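Local coordinates for aspartokinase (Arabidopsis thaliana, PDB 2CDQ), which catalyses the ATP-dependent phosphorylation of L-aspartate to 4-phospho-L-aspartate, the first step in making lysine, threonine, methionine and isoleucine, at residues 247-252 / 302-307; 273-278 / 319-324. One frame throughout, in Å; residues are numbered along the deposited sequence.

How the contacts relate
Both contacts sit in the same mixed sheet of the amino acid kinase fold, their centres about 10 Å apart. Along the chain the segments alternate: 247-252, then 273-278, then 302-307, then 319-324, so each pairing reaches over a strand used by the other. Contact 1 joins strand 248-253 to strand 306-310 in parallel, and contact 2 joins strand 274-276 to strand 319-322, also in parallel. Between them, strands 306-310 and 319-322 run antiparallel, with Val-306 O 2.6 Å from Ile-321 N in a probable hydrogen bond. One continuous part of the sheet runs from strand 248-253, which has strand 29-33 and the probable ATP-binding Lys-32 on its other edge, to strand 274-276, which leads into helix 277-287.

Contact 1: residues 247-252 / 302-307; sequences KEIQVW and GEIPVR
The carboxylate of Glu-248 sits at the edge of the Arg-307 guanidinium, the two planes turned 42° apart. NE of Arg-307 lies 2.8 Å from Glu-248 OE1, which takes it on the syn lone pair, in a salt bridge that stays close to the guanidinium plane. NH2 adds a weak second bond to the same oxygen. The bend at chi3 of Arg-307 (-64°) turns NE toward the acid, while NH1 is bound to Pro-317 O. The other carboxylate oxygen is met nearly head-on by the amide of Gln-250, whose NE2 is 2.7 Å from Glu-248 OE2 with the acceptor near the amide plane. On Glu-248 itself, CG stands between the backbone N and the carbonyl carbon (chi1 73°), and the extended chain beyond it brings the carboxylate to that edge, the chains crossing at a slant.

Beneath these polar groups the strands pair in parallel, Ile-249 opposite Val-306 and Gln-250 opposite Arg-307. Ile-249 N binds Pro-305 O, and Ile-249 O accepts Arg-307 N at 2.7 Å; Val-251 N then reaches Arg-307 O. On the sheet face of Ile-249 and Val-306 the contact is apolar: Ile-249 CB lies 4.1 Å from Val-306 CG2, and Ile-249 CD1 reaches CG2 of Ile-304, the two isoleucines crossing at about a right angle. Helix 232-244 packs on Ile-249 from this side. The side chain of Val-251 comes about 4 Å from that of Lys-32, a probable ATP-binding residue, consistent with this amino acid kinase pairing lying near the nucleotide site.

Chemically, each oxygen of Glu-248 has its own donor group, the cation on one and the neutral amide on the other; this should fix the rotation of the carboxylate and probably favours its ionised form.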
ATOM      1  N   LYS A 247      30.456 -11.105  22.614  1.00 67.05           N
ATOM      2  CA  LYS A 247      29.915  -9.926  23.306  1.00 67.06           C
ATOM      3  C   LYS A 247      29.243  -8.946  22.344  1.00 66.63           C
ATOM      4  O   LYS A 247      28.164  -8.431  22.642  1.00 66.71           O
ATOM      5  CB  LYS A 247      31.004  -9.185  24.091  1.00 67.38           C
ATOM      6  CG  LYS A 247      31.952 -10.052  24.926  1.00 68.51           C
ATOM      7  CD  LYS A 247      33.071  -9.190  25.534  1.00 70.57           C
ATOM      8  CE  LYS A 247      33.833  -8.390  24.458  1.00 71.31           C
ATOM      9  NZ  LYS A 247      34.507  -7.174  25.001  1.00 71.78           N
ATOM     10  N   GLU A 248      29.896  -8.680  21.208  1.00 66.08           N
ATOM     11  CA  GLU A 248      29.337  -7.810  20.159  1.00 65.41           C
ATOM     12  C   GLU A 248      29.831  -8.139  18.746  1.00 64.94           C
ATOM     13  O   GLU A 248      30.879  -8.761  18.566  1.00 64.87           O
ATOM     14  CB  GLU A 248      29.564  -6.318  20.475  1.00 65.36           C
ATOM     15  CG  GLU A 248      30.995  -5.819  20.315  1.00 64.98           C
ATOM     16  CD  GLU A 248      31.114  -4.300  20.423  1.00 64.51           C
ATOM     17  OE1 GLU A 248      30.196  -3.641  20.956  1.00 63.26           O
ATOM     18  OE2 GLU A 248      32.144  -3.761  19.972  1.00 64.90           O
ATOM     19  N   ILE A 249      29.050  -7.714  17.754  1.00 64.39           N
ATOM     20  CA  ILE A 249      29.438  -7.792  16.346  1.00 63.76           C
ATOM     21  C   ILE A 249      29.719  -6.378  15.852  1.00 63.31           C
ATOM     22  O   ILE A 249      28.883  -5.489  15.998  1.00 63.21           O
ATOM     23  CB  ILE A 249      28.342  -8.468  15.483  1.00 63.78           C
ATOM     24  CG1 ILE A 249      28.064  -9.886  15.993  1.00 63.48           C
ATOM     25  CG2 ILE A 249      28.751  -8.512  14.010  1.00 63.70           C
ATOM     26  CD1 ILE A 249      26.610 -10.304  15.904  1.00 62.80           C
ATOM     27  N   GLN A 250      30.910  -6.176  15.292  1.00 62.93           N
ATOM     28  CA  GLN A 250      31.352  -4.860  14.841  1.00 62.67           C
ATOM     29  C   GLN A 250      31.336  -4.763  13.328  1.00 62.34           C
ATOM     30  O   GLN A 250      31.853  -5.639  12.642  1.00 62.32           O
ATOM     31  CB  GLN A 250      32.768  -4.573  15.342  1.00 62.82           C
ATOM     32  CG  GLN A 250      32.876  -4.288  16.835  1.00 63.08           C
ATOM     33  CD  GLN A 250      34.298  -3.962  17.278  1.00 63.83           C
ATOM     34  OE1 GLN A 250      35.215  -3.827  16.453  1.00 64.17           O
ATOM     35  NE2 GLN A 250      34.488  -3.833  18.591  1.00 63.46           N
ATOM     36  N   VAL A 251      30.740  -3.696  12.811  1.00 62.17           N
ATOM     37  CA  VAL A 251      30.743  -3.424  11.373  1.00 62.05           C
ATOM     38  C   VAL A 251      31.518  -2.131  11.136  1.00 62.11           C
ATOM     39  O   VAL A 251      31.181  -1.084  11.691  1.00 62.02           O
ATOM     40  CB  VAL A 251      29.299  -3.345  10.805  1.00 62.04           C
ATOM     41  CG1 VAL A 251      29.267  -2.687   9.434  1.00 61.89           C
ATOM     42  CG2 VAL A 251      28.679  -4.732  10.737  1.00 61.86           C
ATOM     43  N   TRP A 252      32.565  -2.213  10.321  1.00 62.24           N
ATOM     44  CA  TRP A 252      33.448  -1.068  10.099  1.00 62.47           C
ATOM     45  C   TRP A 252      33.108  -0.219   8.864  1.00 62.91           C
ATOM     46  O   TRP A 252      32.776  -0.742   7.796  1.00 62.40           O
ATOM     47  CB  TRP A 252      34.909  -1.522  10.089  1.00 62.27           C
ATOM     48  CG  TRP A 252      35.385  -1.944  11.457  1.00 61.91           C
ATOM     49  CD1 TRP A 252      35.252  -3.178  12.032  1.00 61.51           C
ATOM     50  CD2 TRP A 252      36.052  -1.124  12.424  1.00 61.08           C
ATOM     51  NE1 TRP A 252      35.795  -3.175  13.293  1.00 60.61           N
ATOM     52  CE2 TRP A 252      36.293  -1.927  13.558  1.00 60.83           C
ATOM     53  CE3 TRP A 252      36.470   0.211  12.441  1.00 60.74           C
ATOM     54  CZ2 TRP A 252      36.933  -1.437  14.698  1.00 61.13           C
ATOM     55  CZ3 TRP A 252      37.107   0.696  13.576  1.00 60.61           C
ATOM     56  CH2 TRP A 252      37.331  -0.126  14.687  1.00 60.99           C
ATOM     57  N   GLY A 302      20.141 -14.104  18.671  1.00 68.49           N
ATOM     58  CA  GLY A 302      21.277 -14.410  19.539  1.00 68.03           C
ATOM     59  C   GLY A 302      21.462 -13.388  20.651  1.00 67.82           C
ATOM     60  O   GLY A 302      22.269 -13.598  21.561  1.00 67.87           O
ATOM     61  N   GLU A 303      20.712 -12.286  20.567  1.00 67.48           N
ATOM     62  CA  GLU A 303      20.767 -11.175  21.532  1.00 67.14           C
ATOM     63  C   GLU A 303      22.176 -10.615  21.734  1.00 66.58           C
ATOM     64  O   GLU A 303      22.697 -10.574  22.853  1.00 66.76           O
ATOM     65  CB  GLU A 303      20.112 -11.556  22.862  1.00 67.32           C
ATOM     66  CG  GLU A 303      18.604 -11.681  22.764  1.00 68.54           C
ATOM     67  CD  GLU A 303      17.937 -11.696  24.117  1.00 70.20           C
ATOM     68  OE1 GLU A 303      17.452 -10.624  24.542  1.00 71.35           O
ATOM     69  OE2 GLU A 303      17.908 -12.770  24.759  1.00 70.71           O
ATOM     70  N   ILE A 304      22.773 -10.186  20.625  1.00 65.81           N
ATOM     71  CA  ILE A 304      24.126  -9.636  20.595  1.00 64.83           C
ATOM     72  C   ILE A 304      24.074  -8.261  19.929  1.00 64.43           C
ATOM     73  O   ILE A 304      23.648  -8.150  18.771  1.00 64.45           O
ATOM     74  CB  ILE A 304      25.074 -10.533  19.767  1.00 64.70           C
ATOM     75  CG1 ILE A 304      24.925 -12.002  20.160  1.00 64.31           C
ATOM     76  CG2 ILE A 304      26.518 -10.073  19.906  1.00 64.57           C
ATOM     77  CD1 ILE A 304      25.343 -12.956  19.073  1.00 63.72           C
ATOM     78  N   PRO A 305      24.505  -7.209  20.653  1.00 63.86           N
ATOM     79  CA  PRO A 305      24.526  -5.855  20.086  1.00 63.27           C
ATOM     80  C   PRO A 305      25.441  -5.758  18.866  1.00 62.62           C
ATOM     81  O   PRO A 305      26.488  -6.410  18.824  1.00 62.63           O
ATOM     82  CB  PRO A 305      25.076  -4.995  21.233  1.00 63.37           C
ATOM     83  CG  PRO A 305      25.763  -5.954  22.156  1.00 63.57           C
ATOM     84  CD  PRO A 305      24.994  -7.232  22.045  1.00 63.84           C
ATOM     85  N   VAL A 306      25.025  -4.972  17.875  1.00 61.87           N
ATOM     86  CA  VAL A 306      25.849  -4.700  16.694  1.00 60.89           C
ATOM     87  C   VAL A 306      26.402  -3.280  16.804  1.00 60.60           C
ATOM     88  O   VAL A 306      25.674  -2.353  17.165  1.00 60.50           O
ATOM     89  CB  VAL A 306      25.063  -4.926  15.371  1.00 60.64           C
ATOM     90  CG1 VAL A 306      25.812  -4.363  14.172  1.00 60.27           C
ATOM     91  CG2 VAL A 306      24.797  -6.411  15.162  1.00 60.09           C
ATOM     92  N   ARG A 307      27.695  -3.126  16.526  1.00 60.26           N
ATOM     93  CA  ARG A 307      28.348  -1.818  16.588  1.00 60.17           C
ATOM     94  C   ARG A 307      28.896  -1.385  15.230  1.00 60.11           C
ATOM     95  O   ARG A 307      29.563  -2.163  14.539  1.00 60.15           O
ATOM     96  CB  ARG A 307      29.471  -1.816  17.629  1.00 59.99           C
ATOM     97  CG  ARG A 307      30.020  -0.425  17.936  1.00 59.79           C
ATOM     98  CD  ARG A 307      31.128  -0.488  18.969  1.00 59.89           C
ATOM     99  NE  ARG A 307      30.644  -0.979  20.256  1.00 59.20           N
ATOM    100  CZ  ARG A 307      30.162  -0.201  21.219  1.00 58.77           C
ATOM    101  NH1 ARG A 307      30.099   1.119  21.052  1.00 58.21           N
ATOM    102  NH2 ARG A 307      29.739  -0.744  22.351  1.00 58.32           N
TER

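Contact 2: residues 273-278 / 319-324; sequences PYLTFD and TIITKT
Pro-273 opens the pairing, Pro-273 O accepting Ile-320 N at 3.2 Å, the first bond of a parallel beta-strand pairing at the edge of the amino acid kinase sheet, strand 274-276 running straight into helix 277-287. Tyr-274 and Ile-320 follow as a pair lying side by side and pointing the same way, with Ile-320 CD1 3.6 Å from CE2 of the Tyr-274 ring.

Leu-275 uses both backbone groups: its N binds Ile-320 O, and Leu-275 O accepts Thr-322 N at 3.0 Å. Its side chain goes to the sheet face shared with Ile-321, where Leu-275 CB packs against both Ile-321 CG1 and Thr-319 CG2. Ala-280 and Leu-283 of helix 277-287 lie against Leu-275 there.

Thr-276 stands at the N-cap position of that helix, though its side chain makes no capping bond. Instead Thr-276 CG2, which lies anti to the backbone N, comes 3.3 Å from Lys-323 O.

Phe-277 starts the helix while still binding the strand, Phe-277 N donating to Thr-322 O at 3.0 Å. Met-296, Ala-299 and Arg-300 of helix 293-302 pack against the Phe-277 side chain. The backbone of Lys-323 meets the ring edge, and over one face sits Ile-321 CG2, a CH-pi contact 4.1 Å from the centroid of the Phe-277 ring and 19° off its normal.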
ATOM      1  N   PRO A 273      24.345   8.099  18.076  1.00 55.99           N
ATOM      2  CA  PRO A 273      25.026   7.242  19.063  1.00 56.10           C
ATOM      3  C   PRO A 273      24.334   5.909  19.349  1.00 56.28           C
ATOM      4  O   PRO A 273      25.010   4.886  19.458  1.00 56.12           O
ATOM      5  CB  PRO A 273      25.060   8.110  20.333  1.00 56.04           C
ATOM      6  CG  PRO A 273      24.065   9.197  20.105  1.00 55.91           C
ATOM      7  CD  PRO A 273      24.062   9.436  18.632  1.00 55.99           C
ATOM      8  N   TYR A 274      23.007   5.922  19.463  1.00 56.73           N
ATOM      9  CA  TYR A 274      22.260   4.716  19.818  1.00 57.28           C
ATOM     10  C   TYR A 274      21.124   4.437  18.846  1.00 57.66           C
ATOM     11  O   TYR A 274      20.422   5.355  18.407  1.00 57.70           O
ATOM     12  CB  TYR A 274      21.708   4.815  21.243  1.00 57.29           C
ATOM     13  CG  TYR A 274      22.737   5.222  22.272  1.00 57.63           C
ATOM     14  CD1 TYR A 274      22.786   6.533  22.752  1.00 57.51           C
ATOM     15  CD2 TYR A 274      23.670   4.300  22.758  1.00 57.84           C
ATOM     16  CE1 TYR A 274      23.733   6.915  23.687  1.00 57.74           C
ATOM     17  CE2 TYR A 274      24.620   4.674  23.699  1.00 57.85           C
ATOM     18  CZ  TYR A 274      24.646   5.980  24.157  1.00 57.89           C
ATOM     19  OH  TYR A 274      25.584   6.353  25.090  1.00 58.39           O
ATOM     20  N   LEU A 275      20.947   3.158  18.529  1.00 58.11           N
ATOM     21  CA  LEU A 275      19.923   2.735  17.596  1.00 58.69           C
ATOM     22  C   LEU A 275      19.257   1.449  18.070  1.00 59.48           C
ATOM     23  O   LEU A 275      19.849   0.654  18.805  1.00 59.65           O
ATOM     24  CB  LEU A 275      20.549   2.528  16.221  1.00 58.56           C
ATOM     25  CG  LEU A 275      19.843   3.047  14.967  1.00 57.84           C
ATOM     26  CD1 LEU A 275      19.631   4.554  15.020  1.00 56.77           C
ATOM     27  CD2 LEU A 275      20.673   2.679  13.752  1.00 56.93           C
ATOM     28  N   THR A 276      18.018   1.254  17.641  1.00 60.35           N
ATOM     29  CA  THR A 276      17.259   0.054  17.953  1.00 61.31           C
ATOM     30  C   THR A 276      17.315  -0.881  16.748  1.00 61.77           C
ATOM     31  O   THR A 276      17.355  -0.415  15.607  1.00 62.15           O
ATOM     32  CB  THR A 276      15.799   0.438  18.296  1.00 61.33           C
ATOM     33  OG1 THR A 276      15.781   1.140  19.545  1.00 62.08           O
ATOM     34  CG2 THR A 276      14.897  -0.769  18.398  1.00 61.46           C
ATOM     35  N   PHE A 277      17.332  -2.191  16.986  1.00 62.28           N
ATOM     36  CA  PHE A 277      17.280  -3.165  15.888  1.00 62.92           C
ATOM     37  C   PHE A 277      16.131  -2.905  14.909  1.00 63.22           C
ATOM     38  O   PHE A 277      16.261  -3.177  13.711  1.00 63.23           O
ATOM     39  CB  PHE A 277      17.192  -4.594  16.421  1.00 63.05           C
ATOM     40  CG  PHE A 277      18.519  -5.197  16.770  1.00 63.86           C
ATOM     41  CD1 PHE A 277      18.863  -5.421  18.096  1.00 64.60           C
ATOM     42  CD2 PHE A 277      19.424  -5.550  15.771  1.00 64.97           C
ATOM     43  CE1 PHE A 277      20.094  -5.986  18.430  1.00 65.31           C
ATOM     44  CE2 PHE A 277      20.657  -6.114  16.090  1.00 65.43           C
ATOM     45  CZ  PHE A 277      20.993  -6.332  17.423  1.00 65.58           C
ATOM     46  N   ASP A 278      15.012  -2.392  15.430  1.00 63.58           N
ATOM     47  CA  ASP A 278      13.863  -1.993  14.611  1.00 63.98           C
ATOM     48  C   ASP A 278      14.157  -0.726  13.831  1.00 63.60           C
ATOM     49  O   ASP A 278      13.803  -0.614  12.660  1.00 63.74           O
ATOM     50  CB  ASP A 278      12.609  -1.785  15.470  1.00 64.36           C
ATOM     51  CG  ASP A 278      11.934  -3.097  15.853  1.00 66.19           C
ATOM     52  OD1 ASP A 278      11.356  -3.164  16.963  1.00 67.46           O
ATOM     53  OD2 ASP A 278      11.985  -4.062  15.052  1.00 68.05           O
ATOM     54  N   THR A 319      28.099   3.803  16.755  1.00 63.05           N
ATOM     55  CA  THR A 319      26.669   3.549  16.898  1.00 62.36           C
ATOM     56  C   THR A 319      26.455   2.121  17.388  1.00 62.19           C
ATOM     57  O   THR A 319      26.827   1.168  16.699  1.00 62.15           O
ATOM     58  CB  THR A 319      25.927   3.775  15.557  1.00 62.21           C
ATOM     59  OG1 THR A 319      25.964   5.163  15.219  1.00 61.82           O
ATOM     60  CG2 THR A 319      24.478   3.345  15.649  1.00 62.05           C
ATOM     61  N   ILE A 320      25.875   1.979  18.582  1.00 61.96           N
ATOM     62  CA  ILE A 320      25.524   0.657  19.110  1.00 62.06           C
ATOM     63  C   ILE A 320      24.065   0.375  18.801  1.00 62.14           C
ATOM     64  O   ILE A 320      23.179   1.146  19.186  1.00 62.40           O
ATOM     65  CB  ILE A 320      25.757   0.494  20.652  1.00 62.04           C
ATOM     66  CG1 ILE A 320      27.041   1.179  21.112  1.00 63.02           C
ATOM     67  CG2 ILE A 320      25.846  -0.974  21.041  1.00 61.40           C
ATOM     68  CD1 ILE A 320      26.825   2.444  21.920  1.00 64.02           C
ATOM     69  N   ILE A 321      23.819  -0.724  18.094  1.00 62.17           N
ATOM     70  CA  ILE A 321      22.459  -1.172  17.832  1.00 62.10           C
ATOM     71  C   ILE A 321      22.066  -2.240  18.855  1.00 62.39           C
ATOM     72  O   ILE A 321      22.699  -3.299  18.943  1.00 62.29           O
ATOM     73  CB  ILE A 321      22.289  -1.702  16.400  1.00 61.89           C
ATOM     74  CG1 ILE A 321      22.875  -0.710  15.389  1.00 61.26           C
ATOM     75  CG2 ILE A 321      20.813  -1.972  16.117  1.00 61.83           C
ATOM     76  CD1 ILE A 321      23.200  -1.321  14.027  1.00 60.54           C
ATOM     77  N   THR A 322      21.028  -1.936  19.634  1.00 62.69           N
ATOM     78  CA  THR A 322      20.543  -2.823  20.697  1.00 62.81           C
ATOM     79  C   THR A 322      19.038  -3.060  20.571  1.00 62.90           C
ATOM     80  O   THR A 322      18.362  -2.391  19.779  1.00 62.95           O
ATOM     81  CB  THR A 322      20.871  -2.266  22.114  1.00 62.87           C
ATOM     82  OG1 THR A 322      20.451  -0.900  22.211  1.00 62.71           O
ATOM     83  CG2 THR A 322      22.372  -2.350  22.416  1.00 62.86           C
ATOM     84  N   LYS A 323      18.532  -4.024  21.344  1.00 63.00           N
ATOM     85  CA  LYS A 323      17.100  -4.350  21.399  1.00 63.01           C
ATOM     86  C   LYS A 323      16.264  -3.107  21.724  1.00 62.62           C
ATOM     87  O   LYS A 323      15.308  -2.785  21.011  1.00 62.48           O
ATOM     88  CB  LYS A 323      16.856  -5.443  22.451  1.00 63.21           C
ATOM     89  CG  LYS A 323      15.447  -6.045  22.481  1.00 64.18           C
ATOM     90  CD  LYS A 323      15.348  -7.302  21.606  1.00 66.17           C
ATOM     91  CE  LYS A 323      14.561  -8.431  22.300  1.00 66.71           C
ATOM     92  NZ  LYS A 323      13.114  -8.123  22.515  1.00 66.95           N
ATOM     93  N   THR A 324      16.649  -2.414  22.796  1.00 62.10           N
ATOM     94  CA  THR A 324      15.955  -1.215  23.264  1.00 61.54           C
ATOM     95  C   THR A 324      16.958  -0.122  23.648  1.00 61.18           C
ATOM     96  O   THR A 324      18.150  -0.397  23.834  1.00 61.12           O
ATOM     97  CB  THR A 324      15.042  -1.528  24.478  1.00 61.58           C
ATOM     98  OG1 THR A 324      15.752  -2.342  25.420  1.00 60.99           O
ATOM     99  CG2 THR A 324      13.778  -2.259  24.037  1.00 61.60           C
TER
HETATM  100  O   HOH W   1      14.223  -3.732  18.002  1.00 60.43           O